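Local coordinates for protein beta-glucosidase (PDB 5M6G) that probably hydrolyses terminal, non-reducing beta-D-glucosyl residues with release of beta-D-glucose, as a two-domain glycoside hydrolase of family 3, at residues Y126-V131 with T172-S177; A164-V169 with S224-T229; V534-V539 with D551-L556. All blocks are in the same frame, centred on the assembly; numbering follows the deposited sequence.

Interaction 1. Residues Y126-V131 with T172-S177; sequences YGVDAV and TGIDWS. With MG (magnesium ion), chain F; SOR (sorbitol), chain L.
Two neighbouring parallel strands of the N-terminal TIM-barrel-type domain meet here, Gly127 paired with Trp176 and Val128 with Ser177, between a magnesium site at their start and the sugar pocket at their end. At the magnesium end Asp175 is gripped twice by Tyr126: its amide N donates to Tyr126 O at 3.1 Å, and its OD2 accepts from Tyr126 N through the anti lone pair, the N-H...O angle being 160°. OD2 also takes a hydrogen bond from Tyr108, while OD1 of the same carboxylate binds magnesium, as does Gly173 O, with four waters filling the shell. Farther along, Val128 N reaches Trp176 O at 3.0 Å in a weak, bent bond, and Gly127 CA makes a CA-H...O contact with that same oxygen. Ile174 packs against both Tyr126 and Val128. Its CG1 sits 3.7 Å from Tyr126 CD1, and its CG2 meets Val128 CG1 at 3.6 Å, the latter two side chains crossing at about a right angle. As in TIM-barrel enzymes, the C-terminal end of strand 125-128 opens into a loop facing the sugar pocket, and Ser177 OG of strand 176-177 donates to Ala130 O in that loop at 2.8 Å, from above the carbonyl plane. The turn so tied carries Asp129, whose OD1 accepts from sorbitol O2 at 2.7 Å and whose OD2 accepts from O4 at 2.9 Å, a two-pronged hold on the ligand's hydroxyls. Putting an asparagine at Asp129 would probably cost one of these two acceptors and leave Lys231 without the charged partner of its long, weak ion pair. Lys231, His232, Arg192 and Asp310 hold sorbitol as well.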
ATOM      1  N   TYR A 126     -12.100 -11.564   5.572  1.00 11.85           N
ATOM      2  CA  TYR A 126     -12.372 -10.210   5.114  1.00 11.25           C
ATOM      3  C   TYR A 126     -11.052  -9.536   4.760  1.00 10.85           C
ATOM      4  O   TYR A 126     -10.111  -9.569   5.553  1.00 12.34           O
ATOM      5  CB  TYR A 126     -13.111  -9.404   6.192  1.00 13.50           C
ATOM      6  CG  TYR A 126     -13.888  -8.218   5.661  1.00 15.20           C
ATOM      7  CD1 TYR A 126     -13.229  -7.079   5.186  1.00 15.69           C
ATOM      8  CD2 TYR A 126     -15.281  -8.236   5.628  1.00 15.24           C
ATOM      9  CE1 TYR A 126     -13.940  -5.994   4.702  1.00 13.65           C
ATOM     10  CE2 TYR A 126     -16.001  -7.154   5.141  1.00 14.63           C
ATOM     11  CZ  TYR A 126     -15.324  -6.034   4.681  1.00 15.32           C
ATOM     12  OH  TYR A 126     -16.041  -4.964   4.193  1.00 13.96           O
ATOM     13  N   GLY A 127     -10.985  -8.943   3.566  1.00 11.03           N
ATOM     14  CA  GLY A 127      -9.784  -8.257   3.111  1.00  8.41           C
ATOM     15  C   GLY A 127      -9.954  -6.757   2.959  1.00 13.68           C
ATOM     16  O   GLY A 127     -11.075  -6.268   2.790  1.00 13.81           O
ATOM     17  N   VAL A 128      -8.852  -6.009   3.022  1.00  9.80           N
ATOM     18  CA  VAL A 128      -8.905  -4.556   2.940  1.00  9.20           C
ATOM     19  C   VAL A 128      -7.528  -4.074   2.508  1.00 11.94           C
ATOM     20  O   VAL A 128      -6.525  -4.753   2.725  1.00 10.93           O
ATOM     21  CB  VAL A 128      -9.315  -3.944   4.305  1.00 10.48           C
ATOM     22  CG1 VAL A 128      -8.181  -4.063   5.319  1.00 10.43           C
ATOM     23  CG2 VAL A 128      -9.727  -2.497   4.148  1.00 13.61           C
ATOM     24  N   ASP A 129      -7.473  -2.881   1.923  1.00 11.01           N
ATOM     25  CA  ASP A 129      -6.188  -2.211   1.693  1.00 12.79           C
ATOM     26  C   ASP A 129      -5.792  -1.482   2.972  1.00 12.75           C
ATOM     27  O   ASP A 129      -6.261  -0.376   3.243  1.00 12.58           O
ATOM     28  CB  ASP A 129      -6.260  -1.235   0.525  1.00 12.54           C
ATOM     29  CG  ASP A 129      -6.533  -1.923  -0.796  1.00 17.56           C
ATOM     30  OD1 ASP A 129      -5.588  -2.511  -1.376  1.00 17.21           O
ATOM     31  OD2 ASP A 129      -7.694  -1.865  -1.253  1.00 17.41           O
ATOM     32  N   ALA A 130      -4.953  -2.117   3.784  1.00 10.93           N
ATOM     33  CA  ALA A 130      -4.293  -1.443   4.895  1.00 13.34           C
ATOM     34  C   ALA A 130      -2.831  -1.317   4.481  1.00 11.76           C
ATOM     35  O   ALA A 130      -1.983  -2.112   4.886  1.00 12.42           O
ATOM     36  CB  ALA A 130      -4.464  -2.205   6.221  1.00 10.35           C
ATOM     37  N   VAL A 131      -2.546  -0.303   3.647  1.00 11.03           N
ATOM     38  CA  VAL A 131      -1.252  -0.188   2.971  1.00 12.12           C
ATOM     39  C   VAL A 131      -0.322   0.867   3.580  1.00 15.29           C
ATOM     40  O   VAL A 131       0.861   0.922   3.201  1.00 14.54           O
ATOM     41  CB  VAL A 131      -1.442   0.095   1.464  1.00 13.81           C
ATOM     42  CG1 VAL A 131      -2.171  -1.056   0.812  1.00 13.30           C
ATOM     43  CG2 VAL A 131      -2.212   1.395   1.257  1.00 14.89           C
ATOM     44  N   THR A 172     -10.642  -4.281  14.144  1.00 14.14           N
ATOM     45  CA  THR A 172     -11.872  -4.226  13.374  1.00 12.94           C
ATOM     46  C   THR A 172     -12.309  -5.601  12.889  1.00 14.05           C
ATOM     47  O   THR A 172     -13.309  -5.702  12.172  1.00 18.58           O
ATOM     48  CB  THR A 172     -11.717  -3.279  12.171  1.00 16.05           C
ATOM     49  OG1 THR A 172     -10.785  -3.820  11.226  1.00 14.84           O
ATOM     50  CG2 THR A 172     -11.223  -1.898  12.616  1.00 14.36           C
ATOM     51  N   GLY A 173     -11.584  -6.660  13.251  1.00 16.49           N
ATOM     52  CA  GLY A 173     -11.919  -8.007  12.840  1.00 14.94           C
ATOM     53  C   GLY A 173     -11.298  -8.430  11.522  1.00 15.56           C
ATOM     54  O   GLY A 173     -11.029  -9.618  11.327  1.00 13.71           O
ATOM     55  N   ILE A 174     -11.054  -7.474  10.623  1.00 13.16           N
ATOM     56  CA  ILE A 174     -10.557  -7.787   9.289  1.00 13.75           C
ATOM     57  C   ILE A 174      -9.279  -8.608   9.392  1.00 13.58           C
ATOM     58  O   ILE A 174      -8.418  -8.355  10.243  1.00 13.73           O
ATOM     59  CB  ILE A 174     -10.361  -6.477   8.505  1.00 18.45           C
ATOM     60  CG1 ILE A 174     -11.727  -5.809   8.289  1.00 13.69           C
ATOM     61  CG2 ILE A 174      -9.628  -6.730   7.183  1.00 14.27           C
ATOM     62  CD1 ILE A 174     -11.670  -4.415   7.645  1.00 11.32           C
ATOM     63  N   ASP A 175      -9.171  -9.626   8.538  1.00 12.10           N
ATOM     64  CA  ASP A 175      -8.200 -10.692   8.699  1.00 10.28           C
ATOM     65  C   ASP A 175      -7.002 -10.574   7.786  1.00  9.84           C
ATOM     66  O   ASP A 175      -6.065 -11.358   7.933  1.00 12.52           O
ATOM     67  CB  ASP A 175      -8.874 -12.039   8.419  1.00 14.88           C
ATOM     68  CG  ASP A 175     -10.166 -12.173   9.162  1.00 17.26           C
ATOM     69  OD1 ASP A 175     -10.087 -12.260  10.403  1.00 16.19           O
ATOM     70  OD2 ASP A 175     -11.236 -12.133   8.521  1.00 13.98           O
ATOM     71  N   TRP A 176      -7.016  -9.628   6.857  1.00 11.76           N
ATOM     72  CA  TRP A 176      -6.225  -9.766   5.639  1.00 10.11           C
ATOM     73  C   TRP A 176      -6.048  -8.387   5.034  1.00 12.02           C
ATOM     74  O   TRP A 176      -7.042  -7.726   4.719  1.00 12.55           O
ATOM     75  CB  TRP A 176      -6.962 -10.722   4.682  1.00 10.69           C
ATOM     76  CG  TRP A 176      -6.351 -10.996   3.335  1.00 11.00           C
ATOM     77  CD1 TRP A 176      -5.105 -10.641   2.875  1.00 12.35           C
ATOM     78  CD2 TRP A 176      -6.995 -11.694   2.258  1.00 10.94           C
ATOM     79  NE1 TRP A 176      -4.938 -11.095   1.572  1.00 11.18           N
ATOM     80  CE2 TRP A 176      -6.088 -11.733   1.173  1.00 10.54           C
ATOM     81  CE3 TRP A 176      -8.257 -12.294   2.111  1.00 11.25           C
ATOM     82  CZ2 TRP A 176      -6.401 -12.356  -0.039  1.00 13.11           C
ATOM     83  CZ3 TRP A 176      -8.569 -12.913   0.906  1.00 11.88           C
ATOM     84  CH2 TRP A 176      -7.642 -12.942  -0.154  1.00 13.04           C
ATOM     85  N   SER A 177      -4.801  -7.936   4.914  1.00 10.62           N
ATOM     86  CA  SER A 177      -4.496  -6.677   4.251  1.00 11.86           C
ATOM     87  C   SER A 177      -3.842  -6.947   2.907  1.00 11.68           C
ATOM     88  O   SER A 177      -3.019  -7.858   2.779  1.00 13.05           O
ATOM     89  CB  SER A 177      -3.567  -5.794   5.087  1.00 12.91           C
ATOM     90  OG  SER A 177      -3.265  -4.599   4.380  1.00 11.22           O
TER
HETATM   91 MG    MG F 705     -10.062 -11.164  12.258  1.00 21.23          MG
HETATM   92  C1  SOR L 711      -4.451  -3.157  -5.432  1.00 25.88           C
HETATM   93  C2  SOR L 711      -5.588  -2.978  -4.441  1.00 38.96           C
HETATM   94  C3  SOR L 711      -6.899  -2.851  -5.212  1.00 43.25           C
HETATM   95  C4  SOR L 711      -8.014  -2.320  -4.316  1.00 31.59           C
HETATM   96  C5  SOR L 711      -9.148  -1.655  -5.103  1.00 40.79           C
HETATM   97  C6  SOR L 711     -10.002  -0.858  -4.122  1.00 25.74           C
HETATM   98  O1  SOR L 711      -3.230  -2.747  -4.865  1.00 22.27           O
HETATM   99  O2  SOR L 711      -5.639  -4.091  -3.566  1.00 26.60           O
HETATM  100  O3  SOR L 711      -7.246  -4.120  -5.702  1.00 35.74           O
HETATM  101  O4  SOR L 711      -8.537  -3.371  -3.530  1.00 40.21           O
HETATM  102  O5  SOR L 711      -8.658  -0.807  -6.134  1.00 37.75           O
HETATM  103  O6  SOR L 711     -10.802   0.080  -4.811  1.00 35.41           O
HETATM  104  O   HOH W   1      -8.150 -10.206  12.246  1.00 15.20           O
HETATM  105  O   HOH W   2     -11.735 -12.528  12.599  1.00 20.70           O
HETATM  106  O   HOH W   3      -9.164 -12.761  13.103  1.00 20.53           O
HETATM  107  O   HOH W   4     -10.302 -10.578  14.193  1.00 24.75           O

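Interaction 2. Residues A164-V169 with S224-T229; sequences ATAEEV and SSVMAT. With MG (magnesium ion), chain E.
Apolar packing carries most of this contact, with Ala166 and Val169 on helix 155-170 turned to Val226 in the loop before strand 229-233. Ala166 CB lies 3.9 Å from Val226 CB, and CG2 of the valine comes within 3.5 Å of Ala166 O, so a methyl group rests on the helix backbone itself. One turn farther on, Val169 CG1 meets the same Val226 CG2 at 4.0 Å, the two side chains crossing at about a right angle. Val226 CG2 stands anti to its carbonyl carbon, CG1 being anti to the backbone N (chi1 161°), and this directs CG2 to both helix residues. Glu167 CG adds to the packing, 3.7 Å from Ser224 CB. The helix belongs to the outer layer of the barrel domain, and the loop that runs past it leads into the next inner strand, so the contact packs an outer helix against the loop that enters strand 229-233. Carbon meets a polar atom where Ala166 CB touches Ser224 O at 3.2 Å. Metal binding comes last. Beyond CG the Glu167 chain is extended (chi2 -174°), carrying OE1 out to a magnesium ion at 1.9 Å, where His401 of helix 399-412 and four waters complete the shell. One of those waters also donates a weak hydrogen bond to Glu167 OE2, the second oxygen of the carboxylate.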
ATOM      1  N   ALA A 164       2.111  -2.928  14.145  1.00 12.73           N
ATOM      2  CA  ALA A 164       1.149  -1.955  14.650  1.00 13.90           C
ATOM      3  C   ALA A 164      -0.062  -1.858  13.733  1.00 15.52           C
ATOM      4  O   ALA A 164      -1.202  -1.763  14.210  1.00 15.04           O
ATOM      5  CB  ALA A 164       1.813  -0.586  14.821  1.00 15.15           C
ATOM      6  N   THR A 165       0.168  -1.872  12.416  1.00 14.27           N
ATOM      7  CA  THR A 165      -0.934  -1.910  11.459  1.00 13.04           C
ATOM      8  C   THR A 165      -1.822  -3.121  11.713  1.00 10.51           C
ATOM      9  O   THR A 165      -3.055  -3.008  11.752  1.00 12.22           O
ATOM     10  CB  THR A 165      -0.381  -1.934  10.030  1.00 14.29           C
ATOM     11  OG1 THR A 165       0.320  -0.709   9.777  1.00 13.86           O
ATOM     12  CG2 THR A 165      -1.502  -2.078   9.023  1.00 11.42           C
ATOM     13  N   ALA A 166      -1.207  -4.285  11.916  1.00 13.34           N
ATOM     14  CA  ALA A 166      -1.984  -5.504  12.114  1.00 13.08           C
ATOM     15  C   ALA A 166      -2.873  -5.392  13.351  1.00 13.19           C
ATOM     16  O   ALA A 166      -4.026  -5.838  13.338  1.00 12.22           O
ATOM     17  CB  ALA A 166      -1.047  -6.707  12.218  1.00 12.17           C
ATOM     18  N   GLU A 167      -2.361  -4.774  14.420  1.00 10.95           N
ATOM     19  CA  GLU A 167      -3.190  -4.569  15.604  1.00 15.43           C
ATOM     20  C   GLU A 167      -4.413  -3.728  15.285  1.00 14.59           C
ATOM     21  O   GLU A 167      -5.525  -4.052  15.725  1.00 11.82           O
ATOM     22  CB  GLU A 167      -2.384  -3.909  16.715  1.00 22.93           C
ATOM     23  CG  GLU A 167      -1.565  -4.867  17.536  1.00 23.76           C
ATOM     24  CD  GLU A 167      -0.914  -4.165  18.701  1.00 31.07           C
ATOM     25  OE1 GLU A 167      -0.427  -3.030  18.503  1.00 28.04           O
ATOM     26  OE2 GLU A 167      -0.915  -4.728  19.811  1.00 34.47           O
ATOM     27  N   GLU A 168      -4.235  -2.641  14.519  1.00 11.56           N
ATOM     28  CA  GLU A 168      -5.366  -1.755  14.263  1.00 14.06           C
ATOM     29  C   GLU A 168      -6.366  -2.400  13.317  1.00 13.91           C
ATOM     30  O   GLU A 168      -7.572  -2.137  13.417  1.00 13.73           O
ATOM     31  CB  GLU A 168      -4.868  -0.403  13.734  1.00 11.60           C
ATOM     32  CG  GLU A 168      -3.928   0.255  14.728  1.00 12.82           C
ATOM     33  CD  GLU A 168      -3.762   1.752  14.520  1.00 18.06           C
ATOM     34  OE1 GLU A 168      -4.474   2.340  13.681  1.00 14.63           O
ATOM     35  OE2 GLU A 168      -2.919   2.334  15.218  1.00 14.62           O
ATOM     36  N   VAL A 169      -5.886  -3.258  12.416  1.00 13.32           N
ATOM     37  CA  VAL A 169      -6.777  -3.996  11.526  1.00 12.14           C
ATOM     38  C   VAL A 169      -7.519  -5.073  12.307  1.00 11.13           C
ATOM     39  O   VAL A 169      -8.738  -5.223  12.184  1.00 12.38           O
ATOM     40  CB  VAL A 169      -5.981  -4.580  10.339  1.00 12.04           C
ATOM     41  CG1 VAL A 169      -6.837  -5.573   9.529  1.00  9.48           C
ATOM     42  CG2 VAL A 169      -5.470  -3.454   9.456  1.00 12.47           C
ATOM     43  N   SER A 224      -3.195 -10.558  17.059  1.00 18.39           N
ATOM     44  CA  SER A 224      -3.122  -9.507  16.055  1.00 17.01           C
ATOM     45  C   SER A 224      -2.506  -9.985  14.746  1.00 19.10           C
ATOM     46  O   SER A 224      -2.117  -9.153  13.921  1.00 21.76           O
ATOM     47  CB  SER A 224      -2.342  -8.306  16.591  1.00 16.21           C
ATOM     48  OG  SER A 224      -1.019  -8.671  16.932  1.00 26.75           O
ATOM     49  N   SER A 225      -2.397 -11.297  14.536  1.00 17.63           N
ATOM     50  CA  SER A 225      -1.899 -11.792  13.259  1.00 18.56           C
ATOM     51  C   SER A 225      -2.890 -11.461  12.153  1.00 17.57           C
ATOM     52  O   SER A 225      -4.071 -11.803  12.237  1.00 16.95           O
ATOM     53  CB  SER A 225      -1.651 -13.300  13.299  1.00 16.44           C
ATOM     54  OG  SER A 225      -1.017 -13.716  12.095  1.00 16.39           O
ATOM     55  N   VAL A 226      -2.399 -10.804  11.109  1.00 16.08           N
ATOM     56  CA  VAL A 226      -3.202 -10.409   9.962  1.00 11.63           C
ATOM     57  C   VAL A 226      -2.486 -10.912   8.715  1.00 14.08           C
ATOM     58  O   VAL A 226      -1.267 -10.744   8.588  1.00 13.99           O
ATOM     59  CB  VAL A 226      -3.396  -8.879   9.917  1.00 17.23           C
ATOM     60  CG1 VAL A 226      -3.812  -8.418   8.526  1.00 14.42           C
ATOM     61  CG2 VAL A 226      -4.404  -8.435  10.987  1.00 12.51           C
ATOM     62  N   MET A 227      -3.225 -11.550   7.814  1.00 11.48           N
ATOM     63  CA  MET A 227      -2.579 -12.097   6.628  1.00 11.46           C
ATOM     64  C   MET A 227      -2.096 -10.968   5.731  1.00 13.60           C
ATOM     65  O   MET A 227      -2.800  -9.977   5.512  1.00 13.90           O
ATOM     66  CB  MET A 227      -3.522 -13.023   5.859  1.00  9.94           C
ATOM     67  CG  MET A 227      -2.850 -13.673   4.653  1.00 13.38           C
ATOM     68  SD  MET A 227      -3.755 -15.100   4.006  1.00 15.65           S
ATOM     69  CE  MET A 227      -5.196 -14.312   3.317  1.00 12.22           C
ATOM     70  N   ALA A 228      -0.873 -11.108   5.237  1.00 12.88           N
ATOM     71  CA  ALA A 228      -0.274 -10.136   4.333  1.00 11.51           C
ATOM     72  C   ALA A 228      -0.388 -10.627   2.894  1.00 17.00           C
ATOM     73  O   ALA A 228      -0.628 -11.817   2.633  1.00 11.76           O
ATOM     74  CB  ALA A 228       1.194  -9.882   4.696  1.00 12.08           C
ATOM     75  N   THR A 229      -0.217  -9.687   1.956  1.00 12.70           N
ATOM     76  CA  THR A 229      -0.366  -9.954   0.526  1.00 12.24           C
ATOM     77  C   THR A 229       0.823  -9.350  -0.213  1.00 13.48           C
ATOM     78  O   THR A 229       0.954  -8.126  -0.278  1.00 12.17           O
ATOM     79  CB  THR A 229      -1.666  -9.359  -0.017  1.00 11.07           C
ATOM     80  OG1 THR A 229      -2.765  -9.698   0.847  1.00 12.94           O
ATOM     81  CG2 THR A 229      -1.940  -9.885  -1.413  1.00 13.18           C
TER
HETATM   82 MG    MG E 704       0.733  -1.778  19.438  1.00 27.47          MG
HETATM   83  O   HOH W   5       1.733  -3.426  20.692  1.00 30.47           O
HETATM   84  O   HOH W   6      -0.304  -1.193  20.966  1.00 25.61           O
HETATM   85  O   HOH W   7       2.493  -0.680  19.880  1.00 30.58           O
HETATM   86  O   HOH W   8       2.212  -2.404  17.890  1.00 33.26           O

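Interaction 3. Residues V534-V539 with D551-L556; sequences VVVVTV and DGWNAL
Asn554 OD1 accepts from Val534 N at 2.9 Å with an almost straight N-H...O angle of 171°, though the donor stands above the amide plane and off the lone pairs. CG of Asn554 is anti to its carbonyl carbon (chi1 -61°), which brings the amide back over the start of strand 534-539, and its ND2 is held in turn by Asp419. A side-chain acceptor thus serves Val534 N just ahead of strand 555-560. Main-chain bonds then take over: Ala555 N donates to Val534 O at 3.2 Å, and Val536 N to Ala555 O at 2.9 Å. Leu556 CA follows with a CA-H...O contact to Val536 O.

Val536 is the apolar centre. Its CG2 rests over one face of the Trp553 indole, 3.7 Å from the centroid of the five-membered ring and 15° off the normal, a CH-pi contact, while its CG1 lies near CE3 and CZ3 of the six-membered ring. CG1 also meets Leu556 CD1 at 4.0 Å; that leucine methyl in turn touches Thr538 CG2. On the other face, Val535 CG2 lies 4.2 Å from Ala555 CB. Adjacent parallel strands with helix 518-528 packed on the Val536 and Trp553 side, through Ile524, belong to the alpha/beta sandwich of the family 3 C-terminal domain.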
ATOM      1  N   VAL A 534      15.526  30.231   1.916  1.00 19.44           N
ATOM      2  CA  VAL A 534      14.339  29.462   1.549  1.00 15.21           C
ATOM      3  C   VAL A 534      14.646  27.969   1.634  1.00 12.60           C
ATOM      4  O   VAL A 534      15.573  27.474   0.977  1.00 15.56           O
ATOM      5  CB  VAL A 534      13.821  29.836   0.151  1.00 16.57           C
ATOM      6  CG1 VAL A 534      12.598  28.994  -0.202  1.00 16.98           C
ATOM      7  CG2 VAL A 534      13.466  31.319   0.100  1.00 14.55           C
ATOM      8  N   VAL A 535      13.850  27.269   2.433  1.00 16.57           N
ATOM      9  CA  VAL A 535      13.875  25.819   2.582  1.00 13.40           C
ATOM     10  C   VAL A 535      12.701  25.271   1.790  1.00 14.80           C
ATOM     11  O   VAL A 535      11.545  25.605   2.076  1.00 15.28           O
ATOM     12  CB  VAL A 535      13.757  25.412   4.060  1.00 17.15           C
ATOM     13  CG1 VAL A 535      13.693  23.884   4.209  1.00 16.16           C
ATOM     14  CG2 VAL A 535      14.901  26.006   4.885  1.00 16.28           C
ATOM     15  N   VAL A 536      12.973  24.426   0.809  1.00 16.46           N
ATOM     16  CA  VAL A 536      11.909  23.810   0.032  1.00 14.64           C
ATOM     17  C   VAL A 536      11.720  22.378   0.516  1.00 13.39           C
ATOM     18  O   VAL A 536      12.690  21.630   0.698  1.00 10.20           O
ATOM     19  CB  VAL A 536      12.202  23.879  -1.477  1.00 17.65           C
ATOM     20  CG1 VAL A 536      11.175  23.071  -2.251  1.00 11.10           C
ATOM     21  CG2 VAL A 536      12.194  25.356  -1.933  1.00 13.00           C
ATOM     22  N   VAL A 537      10.471  22.005   0.746  1.00 11.81           N
ATOM     23  CA  VAL A 537      10.117  20.682   1.234  1.00 11.88           C
ATOM     24  C   VAL A 537       9.162  20.072   0.222  1.00 11.57           C
ATOM     25  O   VAL A 537       8.091  20.629  -0.033  1.00 15.42           O
ATOM     26  CB  VAL A 537       9.476  20.752   2.629  1.00  9.16           C
ATOM     27  CG1 VAL A 537       9.164  19.347   3.134  1.00 12.79           C
ATOM     28  CG2 VAL A 537      10.396  21.491   3.589  1.00 10.82           C
ATOM     29  N   THR A 538       9.556  18.949  -0.383  1.00 11.41           N
ATOM     30  CA  THR A 538       8.693  18.294  -1.358  1.00 11.14           C
ATOM     31  C   THR A 538       7.854  17.246  -0.637  1.00 13.46           C
ATOM     32  O   THR A 538       8.394  16.332  -0.002  1.00 13.45           O
ATOM     33  CB  THR A 538       9.480  17.660  -2.516  1.00 11.41           C
ATOM     34  OG1 THR A 538      10.448  16.724  -2.019  1.00 15.41           O
ATOM     35  CG2 THR A 538      10.171  18.739  -3.362  1.00 10.05           C
ATOM     36  N   VAL A 539       6.542  17.411  -0.696  1.00 10.49           N
ATOM     37  CA  VAL A 539       5.594  16.376  -0.300  1.00 11.41           C
ATOM     38  C   VAL A 539       5.096  15.765  -1.599  1.00 12.66           C
ATOM     39  O   VAL A 539       4.337  16.400  -2.340  1.00 12.20           O
ATOM     40  CB  VAL A 539       4.447  16.946   0.546  1.00  9.09           C
ATOM     41  CG1 VAL A 539       3.330  15.890   0.754  1.00 10.16           C
ATOM     42  CG2 VAL A 539       4.971  17.399   1.884  1.00  8.89           C
ATOM     43  N   ASP A 551      19.024  25.026  -7.776  1.00 17.89           N
ATOM     44  CA  ASP A 551      20.176  25.832  -7.378  1.00 17.88           C
ATOM     45  C   ASP A 551      19.780  27.119  -6.663  1.00 20.71           C
ATOM     46  O   ASP A 551      20.606  27.691  -5.948  1.00 21.07           O
ATOM     47  CB  ASP A 551      21.043  26.159  -8.595  1.00 15.52           C
ATOM     48  CG  ASP A 551      21.756  24.938  -9.130  1.00 23.14           C
ATOM     49  OD1 ASP A 551      21.937  23.981  -8.349  1.00 25.89           O
ATOM     50  OD2 ASP A 551      22.127  24.929 -10.316  1.00 29.71           O
ATOM     51  N   GLY A 552      18.546  27.581  -6.830  1.00 19.04           N
ATOM     52  CA  GLY A 552      18.068  28.754  -6.134  1.00 20.37           C
ATOM     53  C   GLY A 552      17.544  28.502  -4.743  1.00 18.24           C
ATOM     54  O   GLY A 552      17.182  29.459  -4.054  1.00 17.99           O
ATOM     55  N   TRP A 553      17.509  27.247  -4.298  1.00 14.46           N
ATOM     56  CA  TRP A 553      16.941  26.877  -3.009  1.00 20.88           C
ATOM     57  C   TRP A 553      18.055  26.696  -1.987  1.00 19.02           C
ATOM     58  O   TRP A 553      18.993  25.928  -2.217  1.00 19.29           O
ATOM     59  CB  TRP A 553      16.123  25.585  -3.130  1.00 14.10           C
ATOM     60  CG  TRP A 553      15.050  25.654  -4.173  1.00 17.31           C
ATOM     61  CD1 TRP A 553      14.555  26.778  -4.769  1.00 15.73           C
ATOM     62  CD2 TRP A 553      14.338  24.548  -4.747  1.00 17.18           C
ATOM     63  NE1 TRP A 553      13.576  26.441  -5.675  1.00 18.46           N
ATOM     64  CE2 TRP A 553      13.422  25.078  -5.679  1.00 18.24           C
ATOM     65  CE3 TRP A 553      14.378  23.161  -4.553  1.00 15.58           C
ATOM     66  CZ2 TRP A 553      12.554  24.270  -6.418  1.00 18.04           C
ATOM     67  CZ3 TRP A 553      13.522  22.355  -5.308  1.00 14.75           C
ATOM     68  CH2 TRP A 553      12.623  22.915  -6.223  1.00 14.18           C
ATOM     69  N   ASN A 554      17.950  27.392  -0.854  1.00 16.47           N
ATOM     70  CA  ASN A 554      18.990  27.259   0.161  1.00 14.37           C
ATOM     71  C   ASN A 554      19.021  25.862   0.758  1.00 18.59           C
ATOM     72  O   ASN A 554      20.092  25.376   1.145  1.00 14.90           O
ATOM     73  CB  ASN A 554      18.792  28.313   1.245  1.00 14.71           C
ATOM     74  CG  ASN A 554      18.879  29.707   0.691  1.00 14.89           C
ATOM     75  OD1 ASN A 554      17.886  30.258   0.218  1.00 14.87           O
ATOM     76  ND2 ASN A 554      20.082  30.273   0.696  1.00 19.14           N
ATOM     77  N   ALA A 555      17.869  25.207   0.857  1.00 14.46           N
ATOM     78  CA  ALA A 555      17.838  23.816   1.269  1.00 15.05           C
ATOM     79  C   ALA A 555      16.698  23.129   0.547  1.00 14.33           C
ATOM     80  O   ALA A 555      15.716  23.767   0.160  1.00 13.87           O
ATOM     81  CB  ALA A 555      17.670  23.647   2.785  1.00 14.77           C
ATOM     82  N   LEU A 556      16.859  21.822   0.349  1.00 14.04           N
ATOM     83  CA  LEU A 556      15.834  20.972  -0.239  1.00 10.83           C
ATOM     84  C   LEU A 556      15.723  19.724   0.620  1.00 13.59           C
ATOM     85  O   LEU A 556      16.718  19.018   0.819  1.00 13.46           O
ATOM     86  CB  LEU A 556      16.179  20.602  -1.684  1.00 13.83           C
ATOM     87  CG  LEU A 556      15.251  19.520  -2.240  1.00 14.90           C
ATOM     88  CD1 LEU A 556      13.811  20.045  -2.278  1.00 14.03           C
ATOM     89  CD2 LEU A 556      15.710  19.084  -3.605  1.00 14.76           C
TER

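Interactions 1 and 2 are neighbours in the N-terminal barrel domain, their centres about 7 Å apart. Their segments alternate along the chain: 126-131, 164-169, 172-177, 224-229. Helix 155-170 and strand 176-177 follow each other, joined by a short turn through Gly173. The two contacts touch directly, Trp176 NE1 and Ser177 O both lying 2.7 Å from Thr229 OG1, and between them they hold parts of two separate magnesium sites. Interaction 3 follows later in the sequence, in the C-terminal domain and its own sheet, with its centre about 38 Å from that of interaction 1 and about 37 Å from that of interaction 2. The sorbitol pocket draws on both domains, through Asp129 and through Glu505 and Trp448.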